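Alr1585 protein (Nostoc sp., PDB 5C2I) is a haem-containing DyP-type (dye-decolorizing) peroxidase that probably uses hydrogen peroxide to oxidise dyes and related substrates. Local coordinates at residues L48-E53 and I148-L153; P208-R213 and R361-A366; P419-P424 and L446-K451. The protein carries 1 engineered substitution. All blocks are in the same frame, centred on the assembly; numbering follows the deposited sequence.

Interactions 2 and 3 meet at the haem, whereas interaction 1 lies apart in the N-terminal sheet. Segments 361-366 and 446-451 belong to the same antiparallel sheet, and the two contacts approach the porphyrin from opposite faces: R364 of interaction 2 stands on the side of the iron-bound water, L420 and I421 of interaction 3 on the other. Their centres are 24 Å apart and their nearest atoms about 8 Å. Interaction 1 is centred 28 Å from interaction 2 and 29 Å from interaction 3, touches neither, and joins two strands of the DyP dimeric alpha+beta barrel domain. Along the chain the three contacts follow one another in series.

Interaction 1. Residues L48-E53 and I148-L153; sequences LQFKPE and IHALVL
L48 meets both H149 and A150 through its backbone. Its N-H goes to A150 O at 2.9 Å. Its carbonyl oxygen is shared between two donors: H149 N donates at 2.8 Å to L48 O, while A150 N reaches the same oxygen only by a weak bond of 3.3 Å. Two consecutive residues, H149 and A150, thus face L48 alone, a classic beta bulge. With CG of H149 anti to its carbonyl carbon (chi1 -66°), the ring swings alongside segment 48-53, and ND1 accepts the F50 N-H at 2.9 Å, the donor lying 26° out of the ring plane. ND1 as acceptor is consistent with the imidazole proton being on NE2, which bonds to the E147 carboxylate. Strand 42-50 runs between 150-156 and 177-189 in an antiparallel sheet of the ferredoxin-like kind found in dimeric alpha+beta barrels; Q49 makes backbone hydrogen bonds with E178 of 177-189, and K51 with I176 just before it. A leucine in place of H149 would probably leave the F50 N-H without its acceptor and the E147 carboxylate without its mate. Over one imidazole face lies Q49 CG, 4.1 Å from the ring centroid in a CH-pi contact; farther along, Q49 NE2 donates to E147 O. The F50 ring is nearly parallel to the imidazole but slid aside, so that its CD2 touches H149 CB at 3.6 Å and its CZ approaches A150 CB. Beyond the bulge, L48 CD1 packs on V152 CG2 at 3.7 Å, while the I148 carbonyl is taken up by the hydroxyl of S99.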
loop_
_atom_site.group_PDB
_atom_site.type_symbol
_atom_site.label_atom_id
_atom_site.label_comp_id
_atom_site.label_asym_id
_atom_site.label_seq_id
_atom_site.Cartn_x
_atom_site.Cartn_y
_atom_site.Cartn_z
ATOM N N LEU A 48 4.679 -24.003 28.424
ATOM C CA LEU A 48 4.647 -25.430 28.565
ATOM C C LEU A 48 4.603 -25.905 29.972
ATOM O O LEU A 48 5.231 -25.336 30.838
ATOM C CB LEU A 48 5.910 -26.039 27.955
ATOM C CG LEU A 48 6.271 -25.600 26.559
ATOM C CD1 LEU A 48 7.542 -26.355 26.136
ATOM C CD2 LEU A 48 5.145 -25.874 25.572
ATOM N N GLN A 49 3.848 -26.979 30.181
ATOM C CA GLN A 49 3.938 -27.824 31.365
ATOM C C GLN A 49 4.241 -29.243 30.899
ATOM O O GLN A 49 3.433 -29.878 30.167
ATOM C CB GLN A 49 2.643 -27.838 32.130
ATOM C CG GLN A 49 2.673 -28.603 33.436
ATOM C CD GLN A 49 1.305 -28.557 34.103
ATOM O OE1 GLN A 49 0.562 -29.503 34.052
ATOM N NE2 GLN A 49 0.969 -27.430 34.693
ATOM N N PHE A 50 5.404 -29.737 31.294
ATOM C CA PHE A 50 5.824 -31.070 30.874
ATOM C C PHE A 50 4.971 -32.148 31.523
ATOM O O PHE A 50 4.492 -31.993 32.652
ATOM C CB PHE A 50 7.324 -31.264 31.160
ATOM C CG PHE A 50 8.198 -30.283 30.403
ATOM C CD1 PHE A 50 8.191 -30.255 29.005
ATOM C CD2 PHE A 50 9.044 -29.424 31.066
ATOM C CE1 PHE A 50 8.976 -29.352 28.303
ATOM C CE2 PHE A 50 9.832 -28.530 30.369
ATOM C CZ PHE A 50 9.797 -28.490 28.985
ATOM N N LYS A 51 4.763 -33.239 30.806
ATOM C CA LYS A 51 3.831 -34.267 31.284
ATOM C C LYS A 51 4.499 -35.137 32.372
ATOM O O LYS A 51 5.697 -35.451 32.281
ATOM C CB LYS A 51 3.375 -35.145 30.138
ATOM C CG LYS A 51 2.553 -34.400 29.116
ATOM C CD LYS A 51 2.110 -35.336 28.010
ATOM C CE LYS A 51 1.168 -34.644 27.045
ATOM N NZ LYS A 51 0.860 -35.567 25.920
ATOM N N PRO A 52 3.739 -35.497 33.405
ATOM C CA PRO A 52 4.285 -36.259 34.522
ATOM C C PRO A 52 4.986 -37.528 34.099
ATOM O O PRO A 52 4.538 -38.193 33.179
ATOM C CB PRO A 52 3.047 -36.619 35.375
ATOM C CG PRO A 52 2.074 -35.543 35.083
ATOM C CD PRO A 52 2.336 -35.098 33.647
ATOM N N GLU A 53 6.107 -37.819 34.758
ATOM C CA GLU A 53 6.824 -39.080 34.603
ATOM C C GLU A 53 7.411 -39.259 33.213
ATOM O O GLU A 53 7.673 -40.371 32.819
ATOM C CB GLU A 53 5.907 -40.282 34.899
ATOM C CG GLU A 53 4.996 -40.090 36.104
ATOM C CD GLU A 53 5.701 -40.342 37.410
ATOM O OE1 GLU A 53 6.232 -41.484 37.569
ATOM O OE2 GLU A 53 5.672 -39.430 38.287
ATOM N N ILE A 148 3.818 -23.396 35.193
ATOM C CA ILE A 148 4.517 -23.270 33.934
ATOM C C ILE A 148 5.958 -23.722 34.122
ATOM O O ILE A 148 6.638 -23.270 35.045
ATOM C CB ILE A 148 4.442 -21.834 33.442
ATOM C CG1 ILE A 148 2.985 -21.486 33.127
ATOM C CG2 ILE A 148 5.332 -21.622 32.224
ATOM C CD1 ILE A 148 2.776 -20.006 32.824
ATOM N N HIS A 149 6.395 -24.606 33.240
ATOM C CA HIS A 149 7.765 -25.119 33.269
ATOM C C HIS A 149 8.732 -24.416 32.349
ATOM O O HIS A 149 9.934 -24.335 32.614
ATOM C CB HIS A 149 7.762 -26.625 32.957
ATOM C CG HIS A 149 7.089 -27.466 34.005
ATOM N ND1 HIS A 149 6.604 -28.722 33.757
ATOM C CD2 HIS A 149 6.815 -27.221 35.311
ATOM C CE1 HIS A 149 6.066 -29.222 34.852
ATOM N NE2 HIS A 149 6.185 -28.331 35.811
ATOM N N ALA A 150 8.220 -23.951 31.210
ATOM C CA ALA A 150 9.070 -23.457 30.153
ATOM C C ALA A 150 8.322 -22.582 29.187
ATOM O O ALA A 150 7.080 -22.619 29.125
ATOM C CB ALA A 150 9.704 -24.636 29.414
ATOM N N LEU A 151 9.079 -21.789 28.440
ATOM C CA LEU A 151 8.550 -20.968 27.387
ATOM C C LEU A 151 9.385 -21.249 26.136
ATOM O O LEU A 151 10.620 -21.086 26.150
ATOM C CB LEU A 151 8.607 -19.503 27.777
ATOM C CG LEU A 151 8.310 -18.429 26.688
ATOM C CD1 LEU A 151 6.942 -18.542 26.030
ATOM C CD2 LEU A 151 8.501 -17.026 27.264
ATOM N N VAL A 152 8.700 -21.557 25.042
ATOM C CA VAL A 152 9.310 -21.591 23.723
ATOM C C VAL A 152 8.931 -20.297 22.982
ATOM O O VAL A 152 7.758 -19.942 22.881
ATOM C CB VAL A 152 8.800 -22.804 22.953
ATOM C CG1 VAL A 152 9.355 -22.844 21.561
ATOM C CG2 VAL A 152 9.168 -24.076 23.690
ATOM N N LEU A 153 9.923 -19.629 22.402
ATOM C CA LEU A 153 9.682 -18.399 21.633
ATOM C C LEU A 153 10.219 -18.652 20.227
ATOM O O LEU A 153 11.389 -18.979 20.058
ATOM C CB LEU A 153 10.381 -17.216 22.304
ATOM C CG LEU A 153 10.250 -15.817 21.657
ATOM C CD1 LEU A 153 10.560 -14.754 22.720
ATOM C CD2 LEU A 153 11.172 -15.642 20.453
#

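Interaction 2. Residues P208-R213 and R361-A366; sequences PLFMKR and RITRRA. With HEM (protoporphyrin IX containing Fe), chain E.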
loop_
_atom_site.group_PDB
_atom_site.type_symbol
_atom_site.label_atom_id
_atom_site.label_comp_id
_atom_site.label_asym_id
_atom_site.label_seq_id
_atom_site.Cartn_x
_atom_site.Cartn_y
_atom_site.Cartn_z
ATOM N N PRO A 208 19.466 -0.175 27.421
ATOM C CA PRO A 208 20.874 -0.555 27.570
ATOM C C PRO A 208 21.417 -1.159 26.286
ATOM O O PRO A 208 20.723 -1.977 25.660
ATOM C CB PRO A 208 20.841 -1.623 28.670
ATOM C CG PRO A 208 19.521 -1.525 29.310
ATOM C CD PRO A 208 18.580 -0.963 28.297
ATOM N N LEU A 209 22.627 -0.773 25.894
ATOM C CA LEU A 209 23.217 -1.245 24.647
ATOM C C LEU A 209 24.470 -2.041 24.935
ATOM O O LEU A 209 25.273 -1.671 25.822
ATOM C CB LEU A 209 23.556 -0.066 23.726
ATOM C CG LEU A 209 22.360 0.861 23.424
ATOM C CD1 LEU A 209 22.813 1.952 22.454
ATOM C CD2 LEU A 209 21.210 0.075 22.816
ATOM N N PHE A 210 24.675 -3.079 24.123
ATOM C CA PHE A 210 25.782 -4.028 24.298
ATOM C C PHE A 210 26.571 -4.311 23.031
ATOM O O PHE A 210 27.779 -4.380 23.074
ATOM C CB PHE A 210 25.226 -5.369 24.820
ATOM C CG PHE A 210 24.420 -5.225 26.070
ATOM C CD1 PHE A 210 25.042 -5.085 27.297
ATOM C CD2 PHE A 210 23.048 -5.204 26.025
ATOM C CE1 PHE A 210 24.290 -4.921 28.453
ATOM C CE2 PHE A 210 22.299 -5.031 27.176
ATOM C CZ PHE A 210 22.940 -4.925 28.375
ATOM N N MET A 211 25.881 -4.441 21.913
ATOM C CA MET A 211 26.508 -4.813 20.655
ATOM C C MET A 211 26.912 -3.586 19.843
ATOM O O MET A 211 26.154 -2.584 19.795
ATOM C CB MET A 211 25.562 -5.713 19.829
ATOM C CG MET A 211 25.036 -6.946 20.532
ATOM S SD MET A 211 26.359 -8.009 21.135
ATOM C CE MET A 211 27.141 -8.486 19.632
ATOM N N LYS A 212 28.069 -3.679 19.217
ATOM C CA LYS A 212 28.623 -2.588 18.384
ATOM C C LYS A 212 27.606 -1.981 17.405
ATOM O O LYS A 212 27.535 -0.746 17.272
ATOM C CB LYS A 212 29.862 -3.034 17.615
ATOM C CG LYS A 212 30.494 -1.902 16.769
ATOM C CD LYS A 212 31.822 -2.292 16.148
ATOM C CE LYS A 212 32.348 -1.152 15.304
ATOM N NZ LYS A 212 33.664 -1.468 14.733
ATOM N N ARG A 213 26.843 -2.816 16.714
ATOM C CA ARG A 213 25.930 -2.308 15.680
ATOM C C ARG A 213 24.941 -1.335 16.316
ATOM O O ARG A 213 24.630 -0.272 15.738
ATOM C CB ARG A 213 25.157 -3.440 14.993
ATOM C CG ARG A 213 26.041 -4.348 14.159
ATOM C CD ARG A 213 26.070 -3.964 12.718
ATOM N NE ARG A 213 24.755 -3.612 12.184
ATOM C CZ ARG A 213 24.584 -2.999 11.012
ATOM N NH1 ARG A 213 25.635 -2.719 10.232
ATOM N NH2 ARG A 213 23.360 -2.661 10.625
ATOM N N ARG A 361 18.761 -0.773 35.604
ATOM C CA ARG A 361 18.151 -0.756 34.276
ATOM C C ARG A 361 17.718 -2.153 33.837
ATOM O O ARG A 361 18.313 -3.155 34.244
ATOM C CB ARG A 361 19.141 -0.192 33.233
ATOM C CG ARG A 361 19.359 1.323 33.268
ATOM C CD ARG A 361 20.381 1.795 32.227
ATOM N NE ARG A 361 21.736 1.364 32.583
ATOM C CZ ARG A 361 22.806 1.490 31.774
ATOM N NH1 ARG A 361 22.676 2.029 30.578
ATOM N NH2 ARG A 361 23.994 1.067 32.179
ATOM N N ILE A 362 16.756 -2.188 32.929
ATOM C CA ILE A 362 16.293 -3.419 32.323
ATOM C C ILE A 362 16.396 -3.324 30.797
ATOM O O ILE A 362 16.364 -2.247 30.224
ATOM C CB ILE A 362 14.829 -3.712 32.691
ATOM C CG1 ILE A 362 13.907 -2.556 32.290
ATOM C CG2 ILE A 362 14.711 -4.010 34.195
ATOM C CD1 ILE A 362 12.420 -2.923 32.347
ATOM N N THR A 363 16.540 -4.479 30.152
ATOM C CA THR A 363 16.648 -4.533 28.703
ATOM C C THR A 363 15.341 -5.108 28.169
ATOM O O THR A 363 15.007 -6.265 28.426
ATOM C CB THR A 363 17.847 -5.409 28.321
ATOM O OG1 THR A 363 19.055 -4.836 28.836
ATOM C CG2 THR A 363 17.973 -5.593 26.804
ATOM N N ARG A 364 14.563 -4.281 27.493
ATOM C CA ARG A 364 13.176 -4.624 27.144
ATOM C C ARG A 364 13.117 -5.332 25.761
ATOM O O ARG A 364 13.809 -4.920 24.781
ATOM C CB ARG A 364 12.318 -3.369 27.176
ATOM C CG ARG A 364 12.155 -2.825 28.600
ATOM C CD ARG A 364 11.364 -1.519 28.642
ATOM N NE ARG A 364 12.183 -0.492 28.006
ATOM C CZ ARG A 364 11.727 0.466 27.208
ATOM N NH1 ARG A 364 10.442 0.582 26.952
ATOM N NH2 ARG A 364 12.565 1.318 26.666
ATOM N N ARG A 365 12.289 -6.351 25.679
ATOM C CA ARG A 365 12.074 -7.098 24.436
ATOM C C ARG A 365 10.597 -7.374 24.232
ATOM O O ARG A 365 10.204 -8.509 23.928
ATOM C CB ARG A 365 12.886 -8.412 24.462
ATOM C CG ARG A 365 14.383 -8.253 24.698
ATOM C CD ARG A 365 15.104 -7.729 23.465
ATOM N NE ARG A 365 16.542 -7.524 23.702
ATOM C CZ ARG A 365 17.197 -6.378 23.559
ATOM N NH1 ARG A 365 16.538 -5.261 23.316
ATOM N NH2 ARG A 365 18.515 -6.310 23.745
ATOM N N ALA A 366 9.788 -6.342 24.498
ATOM C CA ALA A 366 8.336 -6.487 24.518
ATOM C C ALA A 366 7.747 -6.503 23.116
ATOM O O ALA A 366 8.374 -6.015 22.138
ATOM C CB ALA A 366 7.706 -5.383 25.351
HETATM C CHA HEM E . 9.938 3.488 28.511
HETATM C CHB HEM E . 5.302 2.469 27.660
HETATM C CHC HEM E . 5.448 -0.953 31.079
HETATM C CHD HEM E . 9.998 0.272 32.066
HETATM C C1A HEM E . 8.653 3.524 27.993
HETATM C C2A HEM E . 8.197 4.436 26.996
HETATM C C3A HEM E . 6.899 4.146 26.761
HETATM C C4A HEM E . 6.564 3.050 27.586
HETATM C CMA HEM E . 5.970 4.798 25.772
HETATM C CAA HEM E . 9.002 5.542 26.300
HETATM C CBA HEM E . 9.785 5.168 25.039
HETATM C CGA HEM E . 10.803 4.118 25.390
HETATM O O1A HEM E . 11.934 4.416 25.875
HETATM O O2A HEM E . 10.509 2.937 25.199
HETATM C C1B HEM E . 4.973 1.408 28.502
HETATM C C2B HEM E . 3.689 0.760 28.519
HETATM C C3B HEM E . 3.736 -0.206 29.424
HETATM C C4B HEM E . 5.067 -0.110 30.029
HETATM C CMB HEM E . 2.548 1.112 27.632
HETATM C CAB HEM E . 2.742 -1.234 29.821
HETATM C CBB HEM E . 1.750 -1.667 29.023
HETATM C C1C HEM E . 6.705 -0.893 31.703
HETATM C C2C HEM E . 7.086 -1.586 32.832
HETATM C C3C HEM E . 8.374 -1.215 33.122
HETATM C C4C HEM E . 8.768 -0.307 32.133
HETATM C CMC HEM E . 6.297 -2.612 33.593
HETATM C CAC HEM E . 9.232 -1.611 34.238
HETATM C CBC HEM E . 8.883 -1.966 35.449
HETATM C C1D HEM E . 10.342 1.175 31.062
HETATM C C2D HEM E . 11.696 1.713 30.968
HETATM C C3D HEM E . 11.676 2.638 30.018
HETATM C C4D HEM E . 10.291 2.612 29.501
HETATM C CMD HEM E . 12.912 1.337 31.798
HETATM C CAD HEM E . 12.852 3.437 29.534
HETATM C CBD HEM E . 13.101 4.711 30.351
HETATM C CGD HEM E . 14.310 5.413 29.824
HETATM O O1D HEM E . 14.160 6.588 29.498
HETATM O O2D HEM E . 15.450 4.844 29.718
HETATM N NA HEM E . 7.623 2.731 28.402
HETATM N NB HEM E . 5.702 0.909 29.451
HETATM N NC HEM E . 7.697 -0.035 31.328
HETATM N ND HEM E . 9.509 1.791 30.221
HETATM FE FE HEM E . 7.656 1.384 29.873
HETATM O O HOH W 1 19.643 -3.723 23.847
HETATM O O HOH W 2 8.195 -0.399 28.460
#
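The P208 ring lies against the backbone of I362 and the side chain of T363, its CD 3.2 Å from I362 O and its CG 3.4 Å from T363 OG1. This joins the loop leading into helix 212-221 to the start of strand 363-369, which belongs to the second of the two alpha+beta sheets of a DyP-type peroxidase, on the side of the haem that carries the iron-bound water. T363 OG1, anti to its carbonyl carbon (chi1 -62°), also comes in at the rim of the F210 ring, in the ring plane, 3.6 Å from CE2. No direct hydrogen bond spans the segments. Water 1 bridges them, donating to P208 O and accepting from R365 NH2, whose guanidinium also bonds to the carbonyls of N33 and I34 and rests one face on T363 CG2. The neighbouring R364 leads from this contact to the haem. From CB its chain runs straight through CG and then bends at chi3 (-68°), which lays CD over pyrrole D, 3.8 Å from HEM C1D. NE continues across the same pyrrole, between C2D and C3D, and CZ brings the guanidinium so that C4D lies over one of its faces, offset to the rim. The propionate meets the guanidinium at its edge, with O2A in the plane: NH1 donates to O2A at 2.9 Å and NH2 to the same oxygen at 3.0 Å. NH2 adds a weak bond to O1A and another bond to S206 O, fixing the group's rotation. This position is consistent with R364 being the distal arginine of DyP-type peroxidases. Its NH1 also donates to water 2 at 2.9 Å, and that water is bound to the haem iron at 2.3 Å.

Interaction 3. Residues P419-P424 and L446-K451; sequences PLIGQP and LWINMK. With HEM (protoporphyrin IX containing Fe), chain E.
L420 O is wedged between two methyl groups of the facing segment, with L446 CD1 at 3.3 Å and I448 CD1 at 3.2 Å. The contact is tight where these methyls press on the carbonyl, which also meets water 3. I448 CD1 also touches L420 CG and I421 CG2, each at 4.0 Å, and lies 3.5 Å from vinyl atom CAB of the haem. I421 occupies the crowded rotamer (chi1 66°), CG1 lying between its backbone N and carbonyl carbon; both of its branches reach the porphyrin, CG2 at 3.5 Å from HEM CHC and CD1 near pyrrole C. L420 CD2 comes over pyrrole B, 3.6 Å from HEM C1B.

Farther from the haem the packing is looser and water takes over. L446 CD2 rests on G422 O, and the gap from L446 CD2 to Q423 CG is a looser 4.3 Å. Water 3 accepts from W447 N and sits beside the carbonyls of P419 and L420. Water 4 links Q423 OE1 to M450 N, while Q423 NE2 is held by D134 and L132. Both L420 and I421 also touch H330, probably the axial histidine of the family. L420 and I421 thus line the face opposite the iron-bound water, and I448 closes the edge at the vinyl group, an arrangement consistent with the proximal side of a DyP-type haem pocket.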
loop_
_atom_site.group_PDB
_atom_site.type_symbol
_atom_site.label_atom_id
_atom_site.label_comp_id
_atom_site.label_asym_id
_atom_site.label_seq_id
_atom_site.Cartn_x
_atom_site.Cartn_y
_atom_site.Cartn_z
ATOM N N PRO A 419 1.893 7.176 36.664
ATOM C CA PRO A 419 0.471 7.145 36.274
ATOM C C PRO A 419 0.187 6.142 35.168
ATOM O O PRO A 419 -0.963 5.738 34.970
ATOM C CB PRO A 419 0.218 8.564 35.761
ATOM C CG PRO A 419 1.562 8.973 35.228
ATOM C CD PRO A 419 2.542 8.420 36.225
ATOM N N LEU A 420 1.245 5.655 34.522
ATOM C CA LEU A 420 1.093 4.623 33.517
ATOM C C LEU A 420 1.056 3.223 34.106
ATOM O O LEU A 420 0.149 2.463 33.803
ATOM C CB LEU A 420 2.262 4.759 32.503
ATOM C CG LEU A 420 2.119 4.000 31.200
ATOM C CD1 LEU A 420 0.949 4.540 30.385
ATOM C CD2 LEU A 420 3.418 4.073 30.377
ATOM N N ILE A 421 2.025 2.868 34.978
ATOM C CA ILE A 421 2.175 1.493 35.452
ATOM C C ILE A 421 2.212 1.335 36.977
ATOM O O ILE A 421 2.275 0.204 37.493
ATOM C CB ILE A 421 3.481 0.823 34.911
ATOM C CG1 ILE A 421 4.723 1.507 35.475
ATOM C CG2 ILE A 421 3.509 0.796 33.424
ATOM C CD1 ILE A 421 6.007 0.694 35.393
ATOM N N GLY A 422 2.135 2.426 37.727
ATOM C CA GLY A 422 2.212 2.341 39.152
ATOM C C GLY A 422 0.989 1.683 39.786
ATOM O O GLY A 422 -0.144 2.040 39.462
ATOM N N GLN A 423 1.216 0.759 40.703
ATOM C CA GLN A 423 0.127 0.095 41.474
ATOM C C GLN A 423 0.385 0.229 42.958
ATOM O O GLN A 423 1.459 -0.169 43.409
ATOM C CB GLN A 423 0.066 -1.431 41.197
ATOM C CG GLN A 423 0.680 -1.909 39.976
ATOM C CD GLN A 423 0.411 -3.379 39.700
ATOM O OE1 GLN A 423 -0.589 -3.704 39.099
ATOM N NE2 GLN A 423 1.369 -4.235 40.012
ATOM N N PRO A 424 -0.620 0.703 43.743
ATOM C CA PRO A 424 -1.935 1.152 43.292
ATOM C C PRO A 424 -1.882 2.533 42.671
ATOM O O PRO A 424 -0.870 3.251 42.857
ATOM C CB PRO A 424 -2.747 1.190 44.587
ATOM C CG PRO A 424 -1.719 1.504 45.664
ATOM C CD PRO A 424 -0.511 0.710 45.215
ATOM N N LEU A 446 -5.051 4.061 36.727
ATOM C CA LEU A 446 -4.231 2.967 36.169
ATOM C C LEU A 446 -5.063 2.225 35.151
ATOM O O LEU A 446 -6.113 1.675 35.479
ATOM C CB LEU A 446 -3.774 2.019 37.279
ATOM C CG LEU A 446 -3.002 0.770 36.884
ATOM C CD1 LEU A 446 -1.728 1.139 36.179
ATOM C CD2 LEU A 446 -2.732 -0.086 38.120
ATOM N N TRP A 447 -4.615 2.244 33.893
ATOM C CA TRP A 447 -5.326 1.639 32.795
ATOM C C TRP A 447 -4.596 0.406 32.219
ATOM O O TRP A 447 -4.876 -0.016 31.090
ATOM C CB TRP A 447 -5.569 2.678 31.730
ATOM C CG TRP A 447 -6.474 3.748 32.193
ATOM C CD1 TRP A 447 -6.136 5.081 32.315
ATOM C CD2 TRP A 447 -7.822 3.630 32.691
ATOM N NE1 TRP A 447 -7.201 5.777 32.797
ATOM C CE2 TRP A 447 -8.244 4.921 33.037
ATOM C CE3 TRP A 447 -8.722 2.557 32.867
ATOM C CZ2 TRP A 447 -9.516 5.175 33.575
ATOM C CZ3 TRP A 447 -9.977 2.809 33.400
ATOM C CH2 TRP A 447 -10.373 4.105 33.730
ATOM N N ILE A 448 -3.679 -0.149 33.008
ATOM C CA ILE A 448 -2.934 -1.374 32.689
ATOM C C ILE A 448 -3.234 -2.429 33.749
ATOM O O ILE A 448 -3.221 -2.111 34.954
ATOM C CB ILE A 448 -1.435 -1.048 32.598
ATOM C CG1 ILE A 448 -1.219 -0.134 31.389
ATOM C CG2 ILE A 448 -0.601 -2.309 32.511
ATOM C CD1 ILE A 448 0.161 0.525 31.295
ATOM N N ASN A 449 -3.623 -3.630 33.328
ATOM C CA ASN A 449 -3.958 -4.719 34.247
ATOM C C ASN A 449 -3.020 -5.891 34.012
ATOM O O ASN A 449 -2.877 -6.351 32.865
ATOM C CB ASN A 449 -5.379 -5.237 34.014
ATOM C CG ASN A 449 -6.398 -4.129 33.922
ATOM O OD1 ASN A 449 -6.482 -3.278 34.810
ATOM N ND2 ASN A 449 -7.186 -4.124 32.827
ATOM N N MET A 450 -2.398 -6.363 35.073
ATOM C CA MET A 450 -1.544 -7.551 35.021
ATOM C C MET A 450 -2.415 -8.791 34.877
ATOM O O MET A 450 -3.228 -9.101 35.768
ATOM C CB MET A 450 -0.723 -7.597 36.303
ATOM C CG MET A 450 -0.052 -8.907 36.631
ATOM S SD MET A 450 1.061 -9.536 35.370
ATOM C CE MET A 450 1.701 -10.948 36.291
ATOM N N LYS A 451 -2.240 -9.518 33.779
ATOM C CA LYS A 451 -3.066 -10.693 33.478
ATOM C C LYS A 451 -2.334 -12.023 33.666
ATOM O O LYS A 451 -2.917 -13.077 33.477
ATOM C CB LYS A 451 -3.548 -10.607 32.012
ATOM C CG LYS A 451 -4.389 -9.381 31.660
ATOM C CD LYS A 451 -5.515 -9.109 32.634
ATOM C CE LYS A 451 -6.555 -10.179 32.557
ATOM N NZ LYS A 451 -7.729 -9.737 33.350
HETATM C CHA HEM E . 9.938 3.488 28.511
HETATM C CHB HEM E . 5.302 2.469 27.660
HETATM C CHC HEM E . 5.448 -0.953 31.079
HETATM C CHD HEM E . 9.998 0.272 32.066
HETATM C C1A HEM E . 8.653 3.524 27.993
HETATM C C2A HEM E . 8.197 4.436 26.996
HETATM C C3A HEM E . 6.899 4.146 26.761
HETATM C C4A HEM E . 6.564 3.050 27.586
HETATM C CMA HEM E . 5.970 4.798 25.772
HETATM C CAA HEM E . 9.002 5.542 26.300
HETATM C CBA HEM E . 9.785 5.168 25.039
HETATM C CGA HEM E . 10.803 4.118 25.390
HETATM O O1A HEM E . 11.934 4.416 25.875
HETATM O O2A HEM E . 10.509 2.937 25.199
HETATM C C1B HEM E . 4.973 1.408 28.502
HETATM C C2B HEM E . 3.689 0.760 28.519
HETATM C C3B HEM E . 3.736 -0.206 29.424
HETATM C C4B HEM E . 5.067 -0.110 30.029
HETATM C CMB HEM E . 2.548 1.112 27.632
HETATM C CAB HEM E . 2.742 -1.234 29.821
HETATM C CBB HEM E . 1.750 -1.667 29.023
HETATM C C1C HEM E . 6.705 -0.893 31.703
HETATM C C2C HEM E . 7.086 -1.586 32.832
HETATM C C3C HEM E . 8.374 -1.215 33.122
HETATM C C4C HEM E . 8.768 -0.307 32.133
HETATM C CMC HEM E . 6.297 -2.612 33.593
HETATM C CAC HEM E . 9.232 -1.611 34.238
HETATM C CBC HEM E . 8.883 -1.966 35.449
HETATM C C1D HEM E . 10.342 1.175 31.062
HETATM C C2D HEM E . 11.696 1.713 30.968
HETATM C C3D HEM E . 11.676 2.638 30.018
HETATM C C4D HEM E . 10.291 2.612 29.501
HETATM C CMD HEM E . 12.912 1.337 31.798
HETATM C CAD HEM E . 12.852 3.437 29.534
HETATM C CBD HEM E . 13.101 4.711 30.351
HETATM C CGD HEM E . 14.310 5.413 29.824
HETATM O O1D HEM E . 14.160 6.588 29.498
HETATM O O2D HEM E . 15.450 4.844 29.718
HETATM N NA HEM E . 7.623 2.731 28.402
HETATM N NB HEM E . 5.702 0.909 29.451
HETATM N NC HEM E . 7.697 -0.035 31.328
HETATM N ND HEM E . 9.509 1.791 30.221
HETATM FE FE HEM E . 7.656 1.384 29.873
HETATM O O HOH W 3 -2.394 3.865 33.179
HETATM O O HOH W 4 -2.833 -5.282 37.751
HETATM O O HOH W 2 8.195 -0.399 28.460
#